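Local coordinates for protein possible metal-dependent hydrolase (Veillonella parvula, PDB 3RPC) that is possibly a metal-dependent hydrolase of the metallo-beta-lactamase superfamily, holding two zinc ions in its putative active site, at residues 19-24 / 155-160; 179-185 / 216-221. All blocks are in the same frame, centred on the assembly; numbering follows the deposited sequence.

Contact 1 (19-24 / 155-160)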
ATOM      1  N   ILE A  19      25.058   2.954  -8.947  1.00 21.43           N
ATOM      2  CA  ILE A  19      25.441   3.034  -7.549  1.00 20.76           C
ATOM      3  C   ILE A  19      26.582   2.052  -7.420  1.00 23.87           C
ATOM      4  O   ILE A  19      26.415   0.866  -7.704  1.00 24.84           O
ATOM      5  CB  ILE A  19      24.301   2.616  -6.615  1.00 24.27           C
ATOM      6  CG1 ILE A  19      23.092   3.529  -6.794  1.00 22.90           C
ATOM      7  CG2 ILE A  19      24.758   2.646  -5.161  1.00 29.04           C
ATOM      8  CD1 ILE A  19      21.878   3.071  -5.983  1.00 27.36           C
ATOM      9  N   LYS A  20      27.748   2.551  -7.026  1.00 30.65           N
ATOM     10  CA  LYS A  20      28.951   1.727  -7.011  1.00 30.67           C
ATOM     11  C   LYS A  20      29.229   1.185  -8.414  1.00 29.42           C
ATOM     12  O   LYS A  20      29.287   1.960  -9.371  1.00 35.70           O
ATOM     13  CB  LYS A  20      28.825   0.618  -5.965  1.00 32.37           C
ATOM     14  CG  LYS A  20      29.163   1.096  -4.545  1.00 40.30           C
ATOM     15  CD  LYS A  20      28.352   0.382  -3.476  1.00 42.13           C
ATOM     16  CE  LYS A  20      28.923   0.614  -2.076  1.00 37.10           C
ATOM     17  NZ  LYS A  20      29.581   1.943  -1.900  1.00 33.07           N
ATOM     18  N   ASN A  21      29.397  -0.124  -8.557  1.00 34.27           N
ATOM     19  CA  ASN A  21      29.647  -0.718  -9.870  0.53 42.60           C
ATOM     20  C   ASN A  21      28.395  -1.318 -10.500  1.00 36.01           C
ATOM     21  O   ASN A  21      28.479  -2.083 -11.458  1.00 39.09           O
ATOM     22  CB  ASN A  21      30.737  -1.791  -9.792  0.53 48.42           C
ATOM     23  CG  ASN A  21      32.063  -1.245  -9.306  0.53 50.08           C
ATOM     24  OD1 ASN A  21      32.703  -1.834  -8.434  0.53 51.26           O
ATOM     25  ND2 ASN A  21      32.483  -0.117  -9.865  0.53 49.56           N
ATOM     26  N   THR A  22      27.229  -0.972  -9.961  1.00 29.77           N
ATOM     27  CA  THR A  22      25.985  -1.527 -10.472  1.00 21.51           C
ATOM     28  C   THR A  22      25.157  -0.458 -11.162  1.00 20.30           C
ATOM     29  O   THR A  22      24.884   0.590 -10.577  1.00 23.83           O
ATOM     30  CB  THR A  22      25.151  -2.155  -9.340  1.00 22.63           C
ATOM     31  OG1 THR A  22      25.842  -3.305  -8.833  1.00 26.75           O
ATOM     32  CG2 THR A  22      23.778  -2.573  -9.849  1.00 23.87           C
ATOM     33  N   THR A  23      24.763  -0.720 -12.405  1.00 17.73           N
ATOM     34  CA  THR A  23      23.883   0.200 -13.108  1.00 19.06           C
ATOM     35  C   THR A  23      22.518  -0.440 -13.352  1.00 19.41           C
ATOM     36  O   THR A  23      22.418  -1.474 -14.004  1.00 19.26           O
ATOM     37  CB  THR A  23      24.495   0.653 -14.438  1.00 19.49           C
ATOM     38  OG1 THR A  23      25.683   1.416 -14.180  1.00 21.23           O
ATOM     39  CG2 THR A  23      23.517   1.515 -15.224  1.00 21.43           C
ATOM     40  N   PHE A  24      21.473   0.195 -12.826  1.00 16.92           N
ATOM     41  CA  PHE A  24      20.105  -0.239 -13.018  1.00 16.68           C
ATOM     42  C   PHE A  24      19.459   0.531 -14.156  1.00 17.99           C
ATOM     43  O   PHE A  24      19.398   1.765 -14.119  1.00 17.88           O
ATOM     44  CB  PHE A  24      19.278   0.033 -11.753  1.00 16.13           C
ATOM     45  CG  PHE A  24      19.764  -0.690 -10.528  1.00 16.33           C
ATOM     46  CD1 PHE A  24      19.377  -2.003 -10.280  1.00 18.42           C
ATOM     47  CD2 PHE A  24      20.592  -0.056  -9.612  1.00 18.25           C
ATOM     48  CE1 PHE A  24      19.811  -2.672  -9.143  1.00 18.06           C
ATOM     49  CE2 PHE A  24      21.033  -0.721  -8.465  1.00 18.31           C
ATOM     50  CZ  PHE A  24      20.636  -2.027  -8.231  1.00 19.42           C
ATOM     51  N   PHE A 155      16.659   2.603  -2.859  1.00 17.11           N
ATOM     52  CA  PHE A 155      17.975   1.978  -3.046  1.00 16.18           C
ATOM     53  C   PHE A 155      18.911   2.460  -1.933  1.00 20.27           C
ATOM     54  O   PHE A 155      19.101   3.665  -1.757  1.00 18.67           O
ATOM     55  CB  PHE A 155      18.609   2.356  -4.396  1.00 14.72           C
ATOM     56  CG  PHE A 155      17.790   1.985  -5.607  1.00 14.75           C
ATOM     57  CD1 PHE A 155      18.132   0.881  -6.380  1.00 18.76           C
ATOM     58  CD2 PHE A 155      16.710   2.757  -5.998  1.00 15.65           C
ATOM     59  CE1 PHE A 155      17.402   0.554  -7.513  1.00 16.65           C
ATOM     60  CE2 PHE A 155      15.973   2.434  -7.134  1.00 16.09           C
ATOM     61  CZ  PHE A 155      16.314   1.326  -7.888  1.00 16.91           C
ATOM     62  N   GLU A 156      19.486   1.525  -1.184  1.00 17.55           N
ATOM     63  CA  GLU A 156      20.440   1.847  -0.127  1.00 18.22           C
ATOM     64  C   GLU A 156      21.748   1.111  -0.364  1.00 20.13           C
ATOM     65  O   GLU A 156      21.746  -0.022  -0.838  1.00 22.60           O
ATOM     66  CB  GLU A 156      19.890   1.435   1.234  1.00 19.94           C
ATOM     67  CG  GLU A 156      18.659   2.199   1.653  1.00 21.30           C
ATOM     68  CD  GLU A 156      18.063   1.670   2.942  1.00 27.87           C
ATOM     69  OE1 GLU A 156      18.294   0.485   3.265  1.00 34.05           O
ATOM     70  OE2 GLU A 156      17.373   2.437   3.638  1.00 31.96           O
ATOM     71  N   ALA A 157      22.862   1.753  -0.030  1.00 19.39           N
ATOM     72  CA  ALA A 157      24.170   1.097  -0.101  1.00 19.13           C
ATOM     73  C   ALA A 157      25.158   1.857   0.774  1.00 22.95           C
ATOM     74  O   ALA A 157      24.985   3.053   1.014  1.00 22.17           O
ATOM     75  CB  ALA A 157      24.666   1.028  -1.546  1.00 19.37           C
ATOM     76  N   ALA A 158      26.191   1.168   1.247  1.00 23.61           N
ATOM     77  CA  ALA A 158      27.148   1.768   2.171  1.00 24.22           C
ATOM     78  C   ALA A 158      27.814   3.010   1.597  1.00 24.10           C
ATOM     79  O   ALA A 158      28.383   2.969   0.504  1.00 25.08           O
ATOM     80  CB  ALA A 158      28.206   0.745   2.571  1.00 23.95           C
ATOM     81  N   ASP A 159      27.724   4.119   2.334  1.00 24.34           N
ATOM     82  CA  ASP A 159      28.408   5.359   1.969  1.00 29.59           C
ATOM     83  C   ASP A 159      27.871   5.978   0.690  1.00 30.13           C
ATOM     84  O   ASP A 159      28.531   6.816   0.073  1.00 31.68           O
ATOM     85  CB  ASP A 159      29.911   5.115   1.835  1.00 32.79           C
ATOM     86  CG  ASP A 159      30.501   4.477   3.071  1.00 43.98           C
ATOM     87  OD1 ASP A 159      30.208   4.959   4.187  1.00 51.00           O
ATOM     88  OD2 ASP A 159      31.243   3.485   2.928  1.00 44.45           O
ATOM     89  N   GLU A 160      26.667   5.570   0.301  1.00 24.60           N
ATOM     90  CA  GLU A 160      26.032   6.109  -0.891  1.00 22.24           C
ATOM     91  C   GLU A 160      24.748   6.823  -0.491  1.00 20.52           C
ATOM     92  O   GLU A 160      24.138   6.482   0.520  1.00 22.10           O
ATOM     93  CB  GLU A 160      25.700   4.981  -1.873  1.00 22.24           C
ATOM     94  CG  GLU A 160      26.891   4.137  -2.314  1.00 20.52           C
ATOM     95  CD  GLU A 160      27.890   4.948  -3.109  1.00 28.72           C
ATOM     96  OE1 GLU A 160      27.512   6.034  -3.603  1.00 27.84           O
ATOM     97  OE2 GLU A 160      29.055   4.511  -3.232  1.00 32.87           O
TER

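Contact 2 (179-185 / 216-221)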
ATOM      1  N   LEU A 179       9.386   8.215   3.041  1.00 15.30           N
ATOM      2  CA  LEU A 179      10.200   9.389   3.331  1.00 15.96           C
ATOM      3  C   LEU A 179      10.719   9.385   4.766  1.00 16.85           C
ATOM      4  O   LEU A 179      11.895   9.657   5.015  1.00 19.23           O
ATOM      5  CB  LEU A 179       9.400  10.676   3.062  1.00 14.52           C
ATOM      6  CG  LEU A 179       9.098  10.966   1.585  1.00 14.71           C
ATOM      7  CD1 LEU A 179       8.153  12.157   1.450  1.00 14.58           C
ATOM      8  CD2 LEU A 179      10.368  11.213   0.783  1.00 15.96           C
ATOM      9  N   LEU A 180       9.845   9.073   5.719  1.00 16.19           N
ATOM     10  CA  LEU A 180      10.250   9.117   7.114  1.00 16.46           C
ATOM     11  C   LEU A 180      11.098   7.902   7.504  1.00 16.54           C
ATOM     12  O   LEU A 180      12.079   8.028   8.239  1.00 19.82           O
ATOM     13  CB  LEU A 180       9.019   9.243   8.017  1.00 19.89           C
ATOM     14  CG  LEU A 180       9.300   9.345   9.521  1.00 23.01           C
ATOM     15  CD1 LEU A 180      10.074  10.614   9.856  1.00 24.86           C
ATOM     16  CD2 LEU A 180       7.999   9.292  10.308  1.00 24.90           C
ATOM     17  N   ARG A 181      10.736   6.730   6.997  1.00 15.04           N
ATOM     18  CA  ARG A 181      11.445   5.510   7.376  1.00 17.26           C
ATOM     19  C   ARG A 181      12.860   5.441   6.826  1.00 18.13           C
ATOM     20  O   ARG A 181      13.770   4.970   7.506  1.00 19.71           O
ATOM     21  CB  ARG A 181      10.658   4.274   6.947  1.00 19.01           C
ATOM     22  CG  ARG A 181       9.375   4.116   7.724  1.00 20.69           C
ATOM     23  CD  ARG A 181       8.425   3.129   7.088  1.00 22.48           C
ATOM     24  NE  ARG A 181       7.152   3.130   7.811  1.00 21.63           N
ATOM     25  CZ  ARG A 181       6.140   2.312   7.549  1.00 23.33           C
ATOM     26  NH1 ARG A 181       6.241   1.426   6.568  1.00 23.69           N
ATOM     27  NH2 ARG A 181       5.021   2.396   8.264  1.00 20.17           N
ATOM     28  N   PHE A 182      13.049   5.916   5.599  1.00 19.75           N
ATOM     29  CA  PHE A 182      14.321   5.709   4.906  1.00 17.48           C
ATOM     30  C   PHE A 182      15.103   6.991   4.620  1.00 19.99           C
ATOM     31  O   PHE A 182      16.249   6.934   4.163  1.00 20.14           O
ATOM     32  CB  PHE A 182      14.089   4.896   3.626  1.00 18.05           C
ATOM     33  CG  PHE A 182      13.340   3.622   3.870  1.00 19.08           C
ATOM     34  CD1 PHE A 182      13.893   2.629   4.656  1.00 22.18           C
ATOM     35  CD2 PHE A 182      12.071   3.427   3.340  1.00 17.61           C
ATOM     36  CE1 PHE A 182      13.198   1.459   4.910  1.00 23.98           C
ATOM     37  CE2 PHE A 182      11.376   2.261   3.582  1.00 23.78           C
ATOM     38  CZ  PHE A 182      11.939   1.275   4.369  1.00 25.45           C
ATOM     39  N   ASP A 183      14.484   8.136   4.898  1.00 18.99           N
ATOM     40  CA  ASP A 183      15.128   9.442   4.754  1.00 19.47           C
ATOM     41  C   ASP A 183      16.012   9.525   3.516  1.00 18.08           C
ATOM     42  O   ASP A 183      17.229   9.716   3.626  1.00 21.29           O
ATOM     43  CB  ASP A 183      15.963   9.773   5.995  1.00 21.45           C
ATOM     44  CG  ASP A 183      16.447  11.212   6.005  1.00 25.61           C
ATOM     45  OD1 ASP A 183      15.718  12.093   5.500  1.00 26.36           O
ATOM     46  OD2 ASP A 183      17.556  11.464   6.519  1.00 34.27           O
ATOM     47  N   PRO A 184      15.403   9.390   2.332  1.00 16.28           N
ATOM     48  CA  PRO A 184      16.191   9.436   1.095  1.00 18.89           C
ATOM     49  C   PRO A 184      16.903  10.767   0.869  1.00 17.17           C
ATOM     50  O   PRO A 184      16.361  11.841   1.177  1.00 18.23           O
ATOM     51  CB  PRO A 184      15.150   9.187  -0.004  1.00 16.05           C
ATOM     52  CG  PRO A 184      13.830   9.571   0.619  1.00 17.49           C
ATOM     53  CD  PRO A 184      13.960   9.223   2.078  1.00 17.34           C
ATOM     54  N   ASN A 185      18.112  10.673   0.324  1.00 16.90           N
ATOM     55  CA  ASN A 185      18.933  11.833  -0.002  1.00 17.97           C
ATOM     56  C   ASN A 185      18.716  12.299  -1.436  1.00 18.27           C
ATOM     57  O   ASN A 185      19.024  13.442  -1.773  1.00 18.87           O
ATOM     58  CB  ASN A 185      20.410  11.493   0.216  1.00 17.89           C
ATOM     59  CG  ASN A 185      20.657  10.855   1.566  1.00 21.89           C
ATOM     60  OD1 ASN A 185      20.972   9.673   1.650  1.00 21.90           O
ATOM     61  ND2 ASN A 185      20.494  11.630   2.632  1.00 23.89           N
ATOM     62  N   ARG A 216       9.019  18.694   2.806  1.00 16.44           N
ATOM     63  CA  ARG A 216       9.218  17.492   3.619  1.00 19.05           C
ATOM     64  C   ARG A 216      10.688  17.123   3.773  1.00 18.92           C
ATOM     65  O   ARG A 216      11.120  16.718   4.851  1.00 19.11           O
ATOM     66  CB  ARG A 216       8.431  16.299   3.067  1.00 20.32           C
ATOM     67  CG  ARG A 216       8.271  15.151   4.061  1.00 21.35           C
ATOM     68  CD  ARG A 216       7.244  15.469   5.148  1.00 20.03           C
ATOM     69  NE  ARG A 216       5.887  15.453   4.619  1.00 17.59           N
ATOM     70  CZ  ARG A 216       5.170  16.538   4.340  1.00 18.84           C
ATOM     71  NH1 ARG A 216       3.952  16.413   3.840  1.00 20.60           N
ATOM     72  NH2 ARG A 216       5.671  17.750   4.565  1.00 23.11           N
ATOM     73  N   LYS A 217      11.455  17.286   2.696  1.00 17.26           N
ATOM     74  CA  LYS A 217      12.854  16.881   2.666  1.00 17.09           C
ATOM     75  C   LYS A 217      13.723  18.005   2.121  1.00 18.15           C
ATOM     76  O   LYS A 217      14.173  17.952   0.975  1.00 18.85           O
ATOM     77  CB  LYS A 217      13.017  15.620   1.811  1.00 18.14           C
ATOM     78  CG  LYS A 217      12.338  14.391   2.406  1.00 20.69           C
ATOM     79  CD  LYS A 217      13.006  13.993   3.721  1.00 24.73           C
ATOM     80  CE  LYS A 217      12.421  12.716   4.285  1.00 26.85           C
ATOM     81  NZ  LYS A 217      12.892  12.468   5.679  1.00 26.36           N
ATOM     82  N   PRO A 218      13.961  19.039   2.945  1.00 19.29           N
ATOM     83  CA  PRO A 218      14.672  20.240   2.486  1.00 21.28           C
ATOM     84  C   PRO A 218      16.114  19.993   2.052  1.00 19.81           C
ATOM     85  O   PRO A 218      16.684  20.832   1.357  1.00 23.17           O
ATOM     86  CB  PRO A 218      14.662  21.152   3.721  1.00 20.05           C
ATOM     87  CG  PRO A 218      13.582  20.626   4.586  1.00 27.09           C
ATOM     88  CD  PRO A 218      13.515  19.159   4.345  1.00 20.46           C
ATOM     89  N   GLU A 219      16.707  18.875   2.456  1.00 18.83           N
ATOM     90  CA  GLU A 219      18.096  18.616   2.098  1.00 18.90           C
ATOM     91  C   GLU A 219      18.254  17.613   0.959  1.00 19.22           C
ATOM     92  O   GLU A 219      19.367  17.352   0.515  1.00 23.58           O
ATOM     93  CB  GLU A 219      18.889  18.146   3.318  1.00 24.45           C
ATOM     94  CG  GLU A 219      19.025  19.225   4.381  1.00 28.23           C
ATOM     95  CD  GLU A 219      18.995  18.665   5.789  1.00 48.20           C
ATOM     96  OE1 GLU A 219      18.134  19.106   6.581  1.00 55.06           O
ATOM     97  OE2 GLU A 219      19.829  17.787   6.104  1.00 51.74           O
ATOM     98  N   ALA A 220      17.141  17.055   0.492  1.00 16.34           N
ATOM     99  CA  ALA A 220      17.201  16.049  -0.563  1.00 17.87           C
ATOM    100  C   ALA A 220      17.418  16.692  -1.924  1.00 16.25           C
ATOM    101  O   ALA A 220      16.996  17.827  -2.169  1.00 17.88           O
ATOM    102  CB  ALA A 220      15.928  15.200  -0.573  1.00 19.35           C
ATOM    103  N   LYS A 221      18.089  15.957  -2.796  1.00 19.16           N
ATOM    104  CA  LYS A 221      18.201  16.339  -4.195  1.00 19.81           C
ATOM    105  C   LYS A 221      17.000  15.739  -4.906  1.00 16.88           C
ATOM    106  O   LYS A 221      16.878  14.516  -5.011  1.00 19.32           O
ATOM    107  CB  LYS A 221      19.490  15.790  -4.794  1.00 25.39           C
ATOM    108  CG  LYS A 221      19.704  16.187  -6.237  1.00 33.60           C
ATOM    109  CD  LYS A 221      21.101  16.748  -6.445  1.00 48.60           C
ATOM    110  CE  LYS A 221      22.167  15.718  -6.125  1.00 47.76           C
ATOM    111  NZ  LYS A 221      23.515  16.336  -6.041  1.00 51.47           N
TER
HETATM  112  O   HOH W   1      19.831  14.429   2.142  1.00 33.97           O

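Contact 1 (19-24 / 155-160)
Lys20 reaches across to the turn at 157-160 and gives its ammonium group to two acceptors there. Lys20 NZ lies 2.9 Å from Glu160 OE2 in a salt bridge that uses the anti lone pair of the carboxylate, and also donates to Ala158 O at 2.9 Å, with a C=O...N angle of 161°. Bends at chi2 and chi4 of the lysine bring NZ to both, while its CD passes near Ala157 CB. Beneath this polar layer the contact is apolar. Ile19 CG2 packs on Ala157 CB (4.0 Å) and Glu160 CG, and CD1, at the end of an extended branch (chi2 174°), meets Phe155 CB at 3.7 Å. Deeper in, Phe155 turns its edge onto Phe24 in an edge-to-face pair, planes at 55° and centroids 5.1 Å apart, with CE1 over the centre of the Phe24 ring; Thr22 CG2 lies over the opposite face, offset from the centre. The two segments belong to different sheets of the metallo-beta-lactamase sandwich, so these side chains fill part of the space between the layers at one end. The polar partners sit on two turns: a type II' turn closes the hairpin of strands 14-19 and 22-26 and projects Lys20, and a type II turn, with Glu160 N bonded to Ala157 O, presents Ala158 O and Glu160. In the second shell, Thr5 OG1 hydrogen-bonds Glu160 OE1, and Leu125 of strand 123-128 packs against both rings.

Contact 2 (179-185 / 216-221)
Lys217, just past the end of helix 207-216, has the most surface covered by this contact, and it lays its aliphatic chain along Leu179 on helix 173-182. The two side chains run past each other in opposite directions, Leu179 CB against Lys217 CE at 3.8 Å and Leu179 CD2 near Lys217 CG. A bend at chi2 (-65°) followed by an extended run to the amine carries Lys217 NZ to the C-terminal end of the neighbouring helix. There it forms a salt bridge with Asp183 OD1 at 2.9 Å, approaching on the anti side and 31° out of the carboxylate plane, and a weak hydrogen bond to Leu179 O at 3.1 Å. Asp183, the first residue past the helix and of positive phi, gives its own N to Leu179 O, again weakly. Leu179 also crosses Arg216 at about a right angle, CD1 against CG; the Arg216 guanidinium pairs with Glu176. Asn185 contributes mainly through its backbone: Lys221 N donates to Asn185 O at 2.9 Å, and Ala220 CA makes a CA-H...O contact with the same oxygen. This begins the parallel pairing of strands 186-190 and 221-225, which helix 207-216 joins as a beta-alpha-beta crossover. The Asn185 side chain turns to Thr162 N through OD1, and its ND2 donates to a water that bonds weakly to Glu219 O. With Asp183 OD1 and Leu179 O both at its amine, the charge of Lys217 probably complements the carboxylate and the negative end of the helix dipole.

In the fold
Contacts 1 and 2 lie about 17 Å apart, centre to centre, and meet through Glu156 OE2, which packs on Phe182 CD1 at 3.6 Å. One sheet runs through both: its strand 152-156 enters contact 1, its strands 186-190 and 221-225 begin at contact 2, and strand 163-165 lies between 152-156 and 186-190. Contact 1 ties this sheet to the other one, whereas contact 2 joins two neighbouring helix-to-strand connections within one sheet. Both sit away from the zinc ions, at the opposite ends of several strands: 221-225 leads to the zinc ligand His226, 163-165 toward Asp168, which binds both metals, and 67-69, parallel to 22-26, to His72 and His74.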